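Local coordinates for protein ArCE4A (Arthrobacter sp. AW19M34-1, PDB 5LFZ) that probably removes acetyl groups from N-acetylated polysaccharides as a metal-dependent carbohydrate esterase of family 4, at residues A[181-184]-A[185-189]; A[196-200]-A[201-205]. One frame throughout, in Å; residues are numbered along the deposited sequence.

Contact 1: residues A[181-184]-A[185-189]; sequences KAVP and QLVSK
Val183 and Val187, one helical turn apart, lie side by side and point the same way, CG1 of Val183 meeting CG2 of Val187 at 4.0 Å. The pairing depends on which branch is used: Val183 turns CG1 anti to its own N (chi1 154°), whereas the touching methyl of Val187 sits beside N and opposite the carbonyl carbon. That same CG2 lies 3.3 Å from Val183 O, the oxygen that takes the Val187 N-H in a nearly straight bond (2.9 Å, 174°). One step earlier, Leu186 N donates to Ala182 O at 2.8 Å, and Leu186 CB packs against the same carbonyl oxygen. Pro184 has no N-H to give, so the helix is kinked where the bond back to the preceding turn is missing. Its carbonyl is nevertheless well used. Ser188 grips Pro184 O twice, with OG at 3.0 Å and with N at 3.3 Å, the two donors arriving from opposite faces of the carbonyl plane. The hydroxyl reaches back because chi1 of -67° places OG beside the serine's own N; Gln49 NE2 adds a further bond to the same oxygen, and Gln49 OE1 is a weak hydrogen-bond partner of the hydroxyl. Gln185 stretches its chain out fully and gives its NE2 to Gln154 OE1. The stretch thus belongs to the middle of helix 177-192, whose sides face different elements: Val183 rests on Leu42, Glu45 and Leu46 of helix 39-48 and on Phe31 of strand 26-32; Leu186 and Val187 both press on Leu29 of that strand; and Leu186 also meets Ala160 of helix 153-163, which leaves the helix packed on the parallel sheet between its two helical neighbours.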
loop_
_atom_site.group_PDB
_atom_site.type_symbol
_atom_site.label_atom_id
_atom_site.label_comp_id
_atom_site.label_asym_id
_atom_site.label_seq_id
_atom_site.Cartn_x
_atom_site.Cartn_y
_atom_site.Cartn_z
ATOM N N LYS A 181 -0.655 16.411 3.142
ATOM C CA LYS A 181 -1.689 17.372 3.501
ATOM C C LYS A 181 -3.071 16.724 3.573
ATOM O O LYS A 181 -3.931 17.169 4.333
ATOM C CB LYS A 181 -1.694 18.536 2.507
ATOM C CG LYS A 181 -0.474 19.439 2.624
ATOM C CD LYS A 181 -0.479 20.535 1.574
ATOM C CE LYS A 181 0.120 21.832 2.112
ATOM N NZ LYS A 181 0.847 21.632 3.397
ATOM N N ALA A 182 -3.281 15.670 2.791
ATOM C CA ALA A 182 -4.573 14.992 2.773
ATOM C C ALA A 182 -4.810 14.151 4.018
ATOM O O ALA A 182 -5.930 14.074 4.516
ATOM C CB ALA A 182 -4.697 14.114 1.539
ATOM N N VAL A 183 -3.764 13.500 4.511
ATOM C CA VAL A 183 -3.958 12.464 5.521
ATOM C C VAL A 183 -4.646 12.906 6.818
ATOM O O VAL A 183 -5.550 12.204 7.274
ATOM C CB VAL A 183 -2.620 11.784 5.852
ATOM C CG1 VAL A 183 -2.631 11.202 7.263
ATOM C CG2 VAL A 183 -2.390 10.700 4.840
ATOM N N PRO A 184 -4.253 14.056 7.409
ATOM C CA PRO A 184 -4.940 14.443 8.645
ATOM C C PRO A 184 -6.450 14.529 8.464
ATOM O O PRO A 184 -7.202 14.008 9.285
ATOM C CB PRO A 184 -4.350 15.820 8.959
ATOM C CG PRO A 184 -3.013 15.792 8.327
ATOM C CD PRO A 184 -3.197 15.024 7.060
ATOM N N GLN A 185 -6.883 15.156 7.378
ATOM C CA GLN A 185 -8.304 15.284 7.101
ATOM C C GLN A 185 -8.943 13.953 6.693
ATOM O O GLN A 185 -10.071 13.645 7.094
ATOM C CB GLN A 185 -8.531 16.332 6.008
ATOM C CG GLN A 185 -9.989 16.586 5.705
ATOM C CD GLN A 185 -10.194 17.625 4.616
ATOM O OE1 GLN A 185 -11.326 18.001 4.312
ATOM N NE2 GLN A 185 -9.098 18.091 4.021
ATOM N N LEU A 186 -8.228 13.170 5.893
ATOM C CA LEU A 186 -8.766 11.906 5.397
ATOM C C LEU A 186 -9.052 10.941 6.552
ATOM O O LEU A 186 -10.114 10.316 6.606
ATOM C CB LEU A 186 -7.804 11.268 4.393
ATOM C CG LEU A 186 -8.288 9.909 3.880
ATOM C CD1 LEU A 186 -9.698 10.035 3.325
ATOM C CD2 LEU A 186 -7.350 9.344 2.833
ATOM N N VAL A 187 -8.109 10.836 7.480
ATOM C CA VAL A 187 -8.286 9.972 8.641
ATOM C C VAL A 187 -9.462 10.444 9.497
ATOM O O VAL A 187 -10.314 9.646 9.890
ATOM C CB VAL A 187 -7.013 9.919 9.493
ATOM C CG1 VAL A 187 -7.255 9.137 10.774
ATOM C CG2 VAL A 187 -5.884 9.298 8.696
ATOM N N SER A 188 -9.503 11.743 9.779
ATOM C CA SER A 188 -10.582 12.317 10.581
ATOM C C SER A 188 -11.945 12.005 9.981
ATOM O O SER A 188 -12.858 11.568 10.680
ATOM C CB SER A 188 -10.417 13.831 10.713
ATOM O OG SER A 188 -9.263 14.147 11.472
ATOM N N LYS A 189 -12.075 12.224 8.677
ATOM C CA LYS A 189 -13.352 12.007 8.011
ATOM C C LYS A 189 -13.726 10.529 7.907
ATOM O O LYS A 189 -14.898 10.183 8.036
ATOM C CB LYS A 189 -13.344 12.649 6.624
ATOM C CG LYS A 189 -13.560 14.163 6.672
ATOM C CD LYS A 189 -13.523 14.793 5.294
ATOM C CE LYS A 189 -13.792 16.287 5.369
ATOM N NZ LYS A 189 -15.188 16.581 5.786
#

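Contact 2: residues A[196-200]-A[201-205]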
loop_
_atom_site.group_PDB
_atom_site.type_symbol
_atom_site.label_atom_id
_atom_site.label_comp_id
_atom_site.label_asym_id
_atom_site.label_seq_id
_atom_site.Cartn_x
_atom_site.Cartn_y
_atom_site.Cartn_z
ATOM N N THR A 196 -12.991 1.857 10.674
ATOM C CA THR A 196 -11.793 1.514 11.420
ATOM C C THR A 196 -10.687 1.289 10.402
ATOM O O THR A 196 -10.885 0.579 9.423
ATOM C CB THR A 196 -12.004 0.266 12.287
ATOM O OG1 THR A 196 -12.965 0.558 13.311
ATOM C CG2 THR A 196 -10.692 -0.186 12.934
ATOM N N LEU A 197 -9.541 1.926 10.615
ATOM C CA LEU A 197 -8.472 1.900 9.624
ATOM C C LEU A 197 -7.492 0.797 9.991
ATOM O O LEU A 197 -7.024 0.725 11.127
ATOM C CB LEU A 197 -7.782 3.259 9.545
ATOM C CG LEU A 197 -8.763 4.427 9.354
ATOM C CD1 LEU A 197 -8.058 5.766 9.296
ATOM C CD2 LEU A 197 -9.577 4.232 8.102
ATOM N N VAL A 198 -7.198 -0.073 9.028
ATOM C CA VAL A 198 -6.410 -1.278 9.294
ATOM C C VAL A 198 -5.343 -1.501 8.229
ATOM O O VAL A 198 -5.385 -0.892 7.168
ATOM C CB VAL A 198 -7.299 -2.545 9.353
ATOM C CG1 VAL A 198 -8.332 -2.446 10.468
ATOM C CG2 VAL A 198 -7.967 -2.801 8.001
ATOM N N THR A 199 -4.393 -2.389 8.512
ATOM C CA THR A 199 -3.433 -2.796 7.492
ATOM C C THR A 199 -4.105 -3.789 6.555
ATOM O O THR A 199 -5.169 -4.317 6.871
ATOM C CB THR A 199 -2.179 -3.443 8.096
ATOM O OG1 THR A 199 -2.557 -4.625 8.811
ATOM C CG2 THR A 199 -1.475 -2.473 9.039
ATOM N N VAL A 200 -3.492 -4.039 5.404
ATOM C CA VAL A 200 -4.039 -4.986 4.444
ATOM C C VAL A 200 -4.140 -6.378 5.065
ATOM O O VAL A 200 -5.122 -7.100 4.857
ATOM C CB VAL A 200 -3.182 -5.016 3.155
ATOM C CG1 VAL A 200 -3.531 -6.209 2.294
ATOM C CG2 VAL A 200 -3.365 -3.716 2.373
ATOM N N ASP A 201 -3.140 -6.731 5.867
ATOM C CA ASP A 201 -3.122 -8.010 6.563
ATOM C C ASP A 201 -4.370 -8.176 7.427
ATOM O O ASP A 201 -5.070 -9.183 7.335
ATOM C CB ASP A 201 -1.867 -8.126 7.419
ATOM C CG ASP A 201 -1.619 -9.533 7.888
ATOM O OD1 ASP A 201 -0.935 -10.289 7.167
ATOM O OD2 ASP A 201 -2.121 -9.886 8.973
ATOM N N GLN A 202 -4.650 -7.171 8.252
ATOM C CA GLN A 202 -5.834 -7.190 9.109
ATOM C C GLN A 202 -7.120 -7.244 8.298
ATOM O O GLN A 202 -8.068 -7.940 8.668
ATOM C CB GLN A 202 -5.863 -5.962 10.016
ATOM C CG GLN A 202 -4.672 -5.808 10.942
ATOM C CD GLN A 202 -4.733 -4.507 11.726
ATOM O OE1 GLN A 202 -4.428 -3.435 11.199
ATOM N NE2 GLN A 202 -5.148 -4.594 12.987
ATOM N N LEU A 203 -7.145 -6.500 7.195
ATOM C CA LEU A 203 -8.327 -6.411 6.350
ATOM C C LEU A 203 -8.723 -7.779 5.812
ATOM O O LEU A 203 -9.909 -8.115 5.758
ATOM C CB LEU A 203 -8.087 -5.439 5.192
ATOM C CG LEU A 203 -9.292 -5.223 4.275
ATOM C CD1 LEU A 203 -10.402 -4.502 5.017
ATOM C CD2 LEU A 203 -8.882 -4.446 3.049
ATOM N N PHE A 204 -7.731 -8.582 5.440
ATOM C CA PHE A 204 -8.000 -9.899 4.869
ATOM C C PHE A 204 -7.858 -11.032 5.875
ATOM O O PHE A 204 -7.955 -12.203 5.507
ATOM C CB PHE A 204 -7.074 -10.163 3.680
ATOM C CG PHE A 204 -7.440 -9.387 2.450
ATOM C CD1 PHE A 204 -8.403 -9.865 1.573
ATOM C CD2 PHE A 204 -6.827 -8.177 2.171
ATOM C CE1 PHE A 204 -8.744 -9.150 0.439
ATOM C CE2 PHE A 204 -7.163 -7.457 1.039
ATOM C CZ PHE A 204 -8.126 -7.945 0.172
ATOM N N ALA A 205 -7.633 -10.688 7.139
ATOM C CA ALA A 205 -7.473 -11.696 8.184
ATOM C C ALA A 205 -8.719 -12.571 8.306
ATOM O O ALA A 205 -9.822 -12.072 8.527
ATOM C CB ALA A 205 -7.162 -11.033 9.511
#
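Thr199 and Gln202 exchange hydrogen bonds at the start of helix 200-203. Thr199 N donates to Gln202 OE1 in an almost straight bond (2.9 Å, 173°), the donor tilted 18° from the amide carbonyl plane. In return Gln202 N gives a weak bond to Thr199 OG1 at 3.3 Å. The threonine can accept it because chi1 of 61° sets OG1 between its own N and carbonyl carbon, within reach of Gln202 N; Gln202 CG then lies 3.2 Å from OG1. A lysine in place of Gln202 would probably leave Thr199 N without its acceptor and reduce the capping box to the weak backbone bond to Thr199 OG1. Among backbone bonds, Leu203 N reaches Thr199 O at 3.0 Å and Phe204 N reaches Val200 O at 3.1 Å. Val200 O also lies in the plane of the Phe204 ring, at its CD2 edge. The apolar contacts follow the chain on both sides of the cap: Val198 CG2 meets Leu203 CB at 3.9 Å, the side chains crossing at about a right angle, while Val200 runs alongside Phe204, CG1 to CD2 at 3.8 Å. Phe204 stacks in turn on Phe209, and Thr54 OG1 takes the Val200 N-H. Reciprocal bonding of this kind is a capping box, with Thr199 as N-cap, here at the passage from strand 196-197 of the parallel sheet of this NodB-homology fold into a short helix.

In the fold
Contacts 1 and 2 follow one another along the chain: helix 177-192 ends, strand 196-197 joins the parallel sheet beside strand 26-32, and helix 200-203 begins. Their centres are about 18 Å apart, yet they touch where Val187 CG1 packs on Leu197 CD1 at 3.8 Å. Both pack on strand 26-32, contact 1 on Leu29 and Phe31, contact 2 on Cys26, Ala28 and Thr30. The nickel ion is held by Asp33, His82 and His86; Asp33 follows just after that strand, and His82 just after strand 78-81, whose Gln78 binds Asp201 N. Neither contact supplies a metal ligand; contact 1 is helix packing and contact 2 a capped helix start, both beside the sheet that carries the site.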